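Local coordinates for protein cytolethal distending toxin subunit A (Haemophilus ducreyi, PDB 1SR4) that probably pairs with CdtC, as a ricin-type lectin subunit, to form the heterodimer required to deliver the genotoxic subunit CdtB into host cells, at residues 104-113 with 133-144. Residues are numbered along the deposited sequence; the frame is centred on the assembly and turned at random.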
ATOM      1  N   GLY A 104      13.420  10.575  -4.576  1.00 18.83           N
ATOM      2  CA  GLY A 104      14.287  11.640  -5.026  1.00 22.19           C
ATOM      3  C   GLY A 104      15.736  11.259  -4.810  1.00 22.96           C
ATOM      4  O   GLY A 104      16.055  10.112  -4.511  1.00 24.29           O
ATOM      5  N   LYS A 105      16.614  12.233  -4.962  1.00 23.59           N
ATOM      6  CA  LYS A 105      18.033  12.030  -4.769  1.00 24.41           C
ATOM      7  C   LYS A 105      18.291  11.674  -3.311  1.00 24.68           C
ATOM      8  O   LYS A 105      19.086  10.780  -3.017  1.00 24.17           O
ATOM      9  CB  LYS A 105      18.776  13.316  -5.129  1.00 27.65           C
ATOM     10  CG  LYS A 105      20.274  13.317  -4.848  1.00 32.08           C
ATOM     11  CD  LYS A 105      20.797  14.749  -4.978  1.00 35.77           C
ATOM     12  CE  LYS A 105      22.313  14.822  -5.042  1.00 38.60           C
ATOM     13  NZ  LYS A 105      22.763  16.233  -5.277  1.00 39.51           N
ATOM     14  N   HIS A 106      17.621  12.374  -2.398  1.00 21.92           N
ATOM     15  CA  HIS A 106      17.806  12.126  -0.971  1.00 23.31           C
ATOM     16  C   HIS A 106      16.870  11.061  -0.414  1.00 21.34           C
ATOM     17  O   HIS A 106      15.752  10.893  -0.888  1.00 19.53           O
ATOM     18  CB  HIS A 106      17.612  13.423  -0.186  1.00 26.46           C
ATOM     19  CG  HIS A 106      18.603  14.485  -0.532  1.00 30.79           C
ATOM     20  ND1 HIS A 106      18.614  15.123  -1.753  1.00 32.96           N
ATOM     21  CD2 HIS A 106      19.627  15.014   0.178  1.00 33.26           C
ATOM     22  CE1 HIS A 106      19.602  16.001  -1.781  1.00 33.32           C
ATOM     23  NE2 HIS A 106      20.232  15.953  -0.620  1.00 33.55           N
ATOM     24  N   ARG A 107      17.318  10.347   0.609  1.00 19.95           N
ATOM     25  CA  ARG A 107      16.478   9.304   1.192  1.00 19.72           C
ATOM     26  C   ARG A 107      15.209   9.895   1.793  1.00 17.85           C
ATOM     27  O   ARG A 107      15.222  10.988   2.358  1.00 17.41           O
ATOM     28  CB  ARG A 107      17.252   8.528   2.266  1.00 19.79           C
ATOM     29  CG  ARG A 107      18.393   7.706   1.681  1.00 22.01           C
ATOM     30  CD  ARG A 107      19.180   6.948   2.739  1.00 23.02           C
ATOM     31  NE  ARG A 107      20.281   6.216   2.122  1.00 24.19           N
ATOM     32  CZ  ARG A 107      21.114   5.418   2.779  1.00 25.62           C
ATOM     33  NH1 ARG A 107      20.974   5.242   4.088  1.00 27.71           N
ATOM     34  NH2 ARG A 107      22.079   4.790   2.124  1.00 25.82           N
ATOM     35  N   GLU A 108      14.115   9.162   1.640  1.00 15.15           N
ATOM     36  CA  GLU A 108      12.810   9.549   2.174  1.00 16.00           C
ATOM     37  C   GLU A 108      12.070  10.659   1.433  1.00 16.56           C
ATOM     38  O   GLU A 108      10.958  11.017   1.817  1.00 18.91           O
ATOM     39  CB  GLU A 108      12.930   9.888   3.663  1.00 15.37           C
ATOM     40  CG  GLU A 108      13.370   8.688   4.505  1.00 18.33           C
ATOM     41  CD  GLU A 108      13.180   8.920   5.995  1.00 20.45           C
ATOM     42  OE1 GLU A 108      14.047   9.585   6.602  1.00 22.25           O
ATOM     43  OE2 GLU A 108      12.155   8.455   6.549  1.00 18.15           O
ATOM     44  N   TYR A 109      12.667  11.209   0.376  1.00 15.67           N
ATOM     45  CA  TYR A 109      11.972  12.240  -0.388  1.00 15.72           C
ATOM     46  C   TYR A 109      11.472  11.704  -1.726  1.00 15.24           C
ATOM     47  O   TYR A 109      11.971  10.690  -2.250  1.00 16.07           O
ATOM     48  CB  TYR A 109      12.864  13.453  -0.651  1.00 16.55           C
ATOM     49  CG  TYR A 109      13.456  14.100   0.586  1.00 17.95           C
ATOM     50  CD1 TYR A 109      12.830  13.999   1.829  1.00 16.35           C
ATOM     51  CD2 TYR A 109      14.633  14.838   0.498  1.00 18.50           C
ATOM     52  CE1 TYR A 109      13.368  14.619   2.955  1.00 19.65           C
ATOM     53  CE2 TYR A 109      15.176  15.465   1.610  1.00 20.59           C
ATOM     54  CZ  TYR A 109      14.540  15.351   2.835  1.00 21.75           C
ATOM     55  OH  TYR A 109      15.079  15.992   3.925  1.00 26.28           O
ATOM     56  N   PHE A 110      10.486  12.400  -2.280  1.00 13.54           N
ATOM     57  CA  PHE A 110       9.895  12.023  -3.550  1.00 12.57           C
ATOM     58  C   PHE A 110       9.806  13.207  -4.492  1.00 12.15           C
ATOM     59  O   PHE A 110       9.813  14.374  -4.069  1.00 12.84           O
ATOM     60  CB  PHE A 110       8.487  11.475  -3.320  1.00 11.44           C
ATOM     61  CG  PHE A 110       8.465  10.200  -2.538  1.00 12.78           C
ATOM     62  CD1 PHE A 110       8.743   8.987  -3.163  1.00 11.71           C
ATOM     63  CD2 PHE A 110       8.204  10.213  -1.165  1.00 14.41           C
ATOM     64  CE1 PHE A 110       8.764   7.791  -2.438  1.00 14.30           C
ATOM     65  CE2 PHE A 110       8.222   9.023  -0.428  1.00 13.75           C
ATOM     66  CZ  PHE A 110       8.504   7.809  -1.074  1.00 15.00           C
ATOM     67  N   ARG A 111       9.735  12.894  -5.774  1.00 11.74           N
ATOM     68  CA  ARG A 111       9.583  13.907  -6.795  1.00 12.17           C
ATOM     69  C   ARG A 111       8.432  13.424  -7.669  1.00 11.61           C
ATOM     70  O   ARG A 111       8.124  12.221  -7.695  1.00 12.23           O
ATOM     71  CB  ARG A 111      10.849  14.056  -7.605  1.00 13.93           C
ATOM     72  CG  ARG A 111      11.099  12.938  -8.561  1.00 18.00           C
ATOM     73  CD  ARG A 111      12.105  13.407  -9.566  1.00 23.15           C
ATOM     74  NE  ARG A 111      12.417  12.403 -10.570  1.00 22.99           N
ATOM     75  CZ  ARG A 111      13.371  12.557 -11.477  1.00 23.62           C
ATOM     76  NH1 ARG A 111      14.085  13.676 -11.490  1.00 21.37           N
ATOM     77  NH2 ARG A 111      13.621  11.589 -12.349  1.00 22.34           N
ATOM     78  N   PHE A 112       7.795  14.356  -8.370  1.00  9.58           N
ATOM     79  CA  PHE A 112       6.645  14.053  -9.217  1.00 10.51           C
ATOM     80  C   PHE A 112       6.871  14.461 -10.668  1.00 10.35           C
ATOM     81  O   PHE A 112       7.071  15.638 -10.968  1.00 11.55           O
ATOM     82  CB  PHE A 112       5.414  14.769  -8.662  1.00  7.28           C
ATOM     83  CG  PHE A 112       5.045  14.339  -7.266  1.00 11.98           C
ATOM     84  CD1 PHE A 112       4.146  13.298  -7.060  1.00 10.78           C
ATOM     85  CD2 PHE A 112       5.633  14.953  -6.159  1.00 12.73           C
ATOM     86  CE1 PHE A 112       3.838  12.874  -5.772  1.00 13.90           C
ATOM     87  CE2 PHE A 112       5.333  14.537  -4.859  1.00 15.03           C
ATOM     88  CZ  PHE A 112       4.433  13.495  -4.666  1.00 14.30           C
ATOM     89  N   VAL A 113       6.814  13.480 -11.558  1.00 11.60           N
ATOM     90  CA  VAL A 113       7.031  13.691 -12.987  1.00 10.51           C
ATOM     91  C   VAL A 113       5.700  13.664 -13.747  1.00 11.81           C
ATOM     92  O   VAL A 113       4.949  12.694 -13.666  1.00 10.31           O
ATOM     93  CB  VAL A 113       7.960  12.596 -13.530  1.00 10.40           C
ATOM     94  CG1 VAL A 113       8.423  12.940 -14.968  1.00 10.81           C
ATOM     95  CG2 VAL A 113       9.164  12.449 -12.584  1.00 12.28           C
ATOM     96  N   CYS A 133      13.063  18.451 -15.098  1.00 16.70           N
ATOM     97  CA  CYS A 133      13.476  17.613 -13.986  1.00 18.08           C
ATOM     98  C   CYS A 133      14.982  17.551 -13.782  1.00 18.07           C
ATOM     99  O   CYS A 133      15.754  17.488 -14.740  1.00 16.45           O
ATOM    100  CB  CYS A 133      12.957  16.192 -14.193  1.00 18.30           C
ATOM    101  SG  CYS A 133      11.140  16.014 -14.227  1.00 21.55           S
ATOM    102  N   SER A 134      15.393  17.570 -12.523  1.00 16.64           N
ATOM    103  CA  SER A 134      16.795  17.454 -12.197  1.00 18.35           C
ATOM    104  C   SER A 134      16.901  16.908 -10.799  1.00 19.34           C
ATOM    105  O   SER A 134      16.431  17.536  -9.860  1.00 19.30           O
ATOM    106  CB  SER A 134      17.503  18.795 -12.263  1.00 18.82           C
ATOM    107  OG  SER A 134      18.835  18.618 -11.816  1.00 21.60           O
ATOM    108  N   LEU A 135      17.519  15.739 -10.661  1.00 19.73           N
ATOM    109  CA  LEU A 135      17.671  15.125  -9.356  1.00 22.79           C
ATOM    110  C   LEU A 135      18.503  15.991  -8.423  1.00 23.53           C
ATOM    111  O   LEU A 135      18.537  15.749  -7.224  1.00 24.29           O
ATOM    112  CB  LEU A 135      18.303  13.733  -9.495  1.00 23.58           C
ATOM    113  CG  LEU A 135      17.419  12.621 -10.076  1.00 24.34           C
ATOM    114  CD1 LEU A 135      18.273  11.415 -10.458  1.00 25.65           C
ATOM    115  CD2 LEU A 135      16.367  12.230  -9.055  1.00 24.85           C
ATOM    116  N   ASP A 136      19.167  17.005  -8.971  1.00 24.55           N
ATOM    117  CA  ASP A 136      19.990  17.885  -8.152  1.00 25.51           C
ATOM    118  C   ASP A 136      19.264  19.129  -7.660  1.00 23.93           C
ATOM    119  O   ASP A 136      19.861  19.982  -7.007  1.00 23.02           O
ATOM    120  CB  ASP A 136      21.245  18.295  -8.919  1.00 28.50           C
ATOM    121  CG  ASP A 136      22.109  17.105  -9.269  1.00 31.71           C
ATOM    122  OD1 ASP A 136      22.336  16.263  -8.374  1.00 33.38           O
ATOM    123  OD2 ASP A 136      22.559  17.006 -10.428  1.00 35.19           O
ATOM    124  N   LYS A 137      17.979  19.242  -7.973  1.00 21.20           N
ATOM    125  CA  LYS A 137      17.219  20.401  -7.515  1.00 20.32           C
ATOM    126  C   LYS A 137      16.397  20.029  -6.279  1.00 19.00           C
ATOM    127  O   LYS A 137      15.386  19.320  -6.380  1.00 17.85           O
ATOM    128  CB  LYS A 137      16.285  20.908  -8.624  1.00 22.13           C
ATOM    129  CG  LYS A 137      16.984  21.547  -9.830  1.00 23.55           C
ATOM    130  CD  LYS A 137      15.962  21.925 -10.909  1.00 26.43           C
ATOM    131  CE  LYS A 137      16.632  22.299 -12.249  1.00 28.34           C
ATOM    132  NZ  LYS A 137      15.649  22.391 -13.384  1.00 24.86           N
ATOM    133  N   LEU A 138      16.830  20.507  -5.114  1.00 17.31           N
ATOM    134  CA  LEU A 138      16.129  20.221  -3.869  1.00 15.72           C
ATOM    135  C   LEU A 138      14.673  20.700  -3.920  1.00 14.97           C
ATOM    136  O   LEU A 138      13.791  20.085  -3.316  1.00 14.30           O
ATOM    137  CB  LEU A 138      16.855  20.887  -2.693  1.00 16.41           C
ATOM    138  CG  LEU A 138      16.515  20.355  -1.298  1.00 17.65           C
ATOM    139  CD1 LEU A 138      16.901  18.871  -1.222  1.00 17.15           C
ATOM    140  CD2 LEU A 138      17.263  21.156  -0.222  1.00 17.19           C
ATOM    141  N   ALA A 139      14.420  21.794  -4.639  1.00 14.56           N
ATOM    142  CA  ALA A 139      13.054  22.331  -4.750  1.00 13.43           C
ATOM    143  C   ALA A 139      12.068  21.360  -5.418  1.00 12.34           C
ATOM    144  O   ALA A 139      10.852  21.561  -5.352  1.00 12.28           O
ATOM    145  CB  ALA A 139      13.059  23.671  -5.507  1.00 12.31           C
ATOM    146  N   GLN A 140      12.581  20.329  -6.078  1.00 11.71           N
ATOM    147  CA  GLN A 140      11.707  19.339  -6.710  1.00 10.99           C
ATOM    148  C   GLN A 140      11.540  18.093  -5.827  1.00 11.80           C
ATOM    149  O   GLN A 140      10.910  17.108  -6.236  1.00 11.39           O
ATOM    150  CB  GLN A 140      12.252  18.939  -8.085  1.00 11.61           C
ATOM    151  CG  GLN A 140      12.172  20.072  -9.107  1.00 14.23           C
ATOM    152  CD  GLN A 140      12.699  19.685 -10.468  1.00 14.24           C
ATOM    153  OE1 GLN A 140      13.147  18.555 -10.690  1.00 15.68           O
ATOM    154  NE2 GLN A 140      12.637  20.620 -11.396  1.00 13.09           N
ATOM    155  N   GLU A 141      12.086  18.150  -4.612  1.00 12.17           N
ATOM    156  CA  GLU A 141      11.985  17.037  -3.676  1.00 13.23           C
ATOM    157  C   GLU A 141      10.993  17.366  -2.579  1.00 13.11           C
ATOM    158  O   GLU A 141      10.991  18.479  -2.044  1.00 13.32           O
ATOM    159  CB  GLU A 141      13.351  16.727  -3.061  1.00 16.11           C
ATOM    160  CG  GLU A 141      14.351  16.088  -4.027  1.00 19.57           C
ATOM    161  CD  GLU A 141      15.511  15.436  -3.289  1.00 22.50           C
ATOM    162  OE1 GLU A 141      15.391  14.262  -2.887  1.00 22.17           O
ATOM    163  OE2 GLU A 141      16.538  16.113  -3.086  1.00 26.34           O
ATOM    164  N   PHE A 142      10.148  16.393  -2.244  1.00 11.82           N
ATOM    165  CA  PHE A 142       9.119  16.574  -1.232  1.00 10.41           C
ATOM    166  C   PHE A 142       9.085  15.434  -0.219  1.00 10.33           C
ATOM    167  O   PHE A 142       9.355  14.278  -0.543  1.00 10.74           O
ATOM    168  CB  PHE A 142       7.736  16.683  -1.902  1.00  9.04           C
ATOM    169  CG  PHE A 142       7.596  17.868  -2.818  1.00 10.39           C
ATOM    170  CD1 PHE A 142       7.079  19.073  -2.346  1.00  8.95           C
ATOM    171  CD2 PHE A 142       8.024  17.797  -4.136  1.00  9.02           C
ATOM    172  CE1 PHE A 142       6.990  20.190  -3.169  1.00  8.60           C
ATOM    173  CE2 PHE A 142       7.942  18.913  -4.968  1.00 10.89           C
ATOM    174  CZ  PHE A 142       7.420  20.118  -4.476  1.00  9.82           C
ATOM    175  N   GLU A 143       8.777  15.780   1.022  1.00 11.74           N
ATOM    176  CA  GLU A 143       8.646  14.789   2.076  1.00 14.26           C
ATOM    177  C   GLU A 143       7.146  14.660   2.319  1.00 12.85           C
ATOM    178  O   GLU A 143       6.469  15.656   2.555  1.00 13.49           O
ATOM    179  CB  GLU A 143       9.332  15.252   3.374  1.00 17.21           C
ATOM    180  CG  GLU A 143       9.069  14.283   4.540  1.00 26.21           C
ATOM    181  CD  GLU A 143       9.915  14.541   5.793  1.00 31.04           C
ATOM    182  OE1 GLU A 143       9.949  15.692   6.288  1.00 32.84           O
ATOM    183  OE2 GLU A 143      10.529  13.568   6.292  1.00 34.45           O
ATOM    184  N   LEU A 144       6.607  13.453   2.236  1.00 13.47           N
ATOM    185  CA  LEU A 144       5.182  13.289   2.503  1.00 11.60           C
ATOM    186  C   LEU A 144       5.065  12.758   3.918  1.00 11.75           C
ATOM    187  O   LEU A 144       5.656  11.735   4.260  1.00 12.20           O
ATOM    188  CB  LEU A 144       4.535  12.327   1.500  1.00 14.76           C
ATOM    189  CG  LEU A 144       4.127  12.959   0.162  1.00 16.13           C
ATOM    190  CD1 LEU A 144       5.344  13.588  -0.510  1.00 15.08           C
ATOM    191  CD2 LEU A 144       3.494  11.901  -0.736  1.00 15.26           C
TER
HETATM  192  O   HOH W   1       8.300  11.120   2.258  1.00 18.06           O
HETATM  193  O   HOH W   2       8.970  16.925  -8.002  1.00  9.35           O
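Glu141 turns its carboxylate toward the start of the type II turn of residues 106-109 and holds it chiefly through OE1. Glu141 OE1 takes the backbone N of His106 on its syn side, in a fairly straight bond of 3.0 Å (164°), while Glu141 OE2 lies 2.7 Å from His106 ND1 in a weak, bent one. The extended glutamate chain also passes the Tyr109 ring, meeting it at the edge: Glu141 OE1 is 3.5 Å from Tyr109 CD2, with carboxylate and ring planes 73° apart. Leu138 CD1 covers one face of the His106 imidazole. Lys105, stretched out with CG anti to its N (chi1 174°), runs past Leu135 O to a salt bridge from NZ to the anti side of Asp136 OD1. Leu135 CD2 sits over one face of the Arg111 guanidinium, 3.6 Å from NH1, and Glu102 pairs with NH2. Further along both segments, Phe110 and Phe142 form a single antiparallel hydrogen-bonded bridge, flanked by waters linking Glu108 O to Leu144 N and Gln140 O to Phe112 N. The contact thus joins strands 110-114 and 142-146 of the beta-trefoil, which pair in hairpins with 99-103 and 152-156; Phe112 and Phe142 pack on Val121 of strand 120-124, while Arg107 and Glu108 bind the CdtB chain.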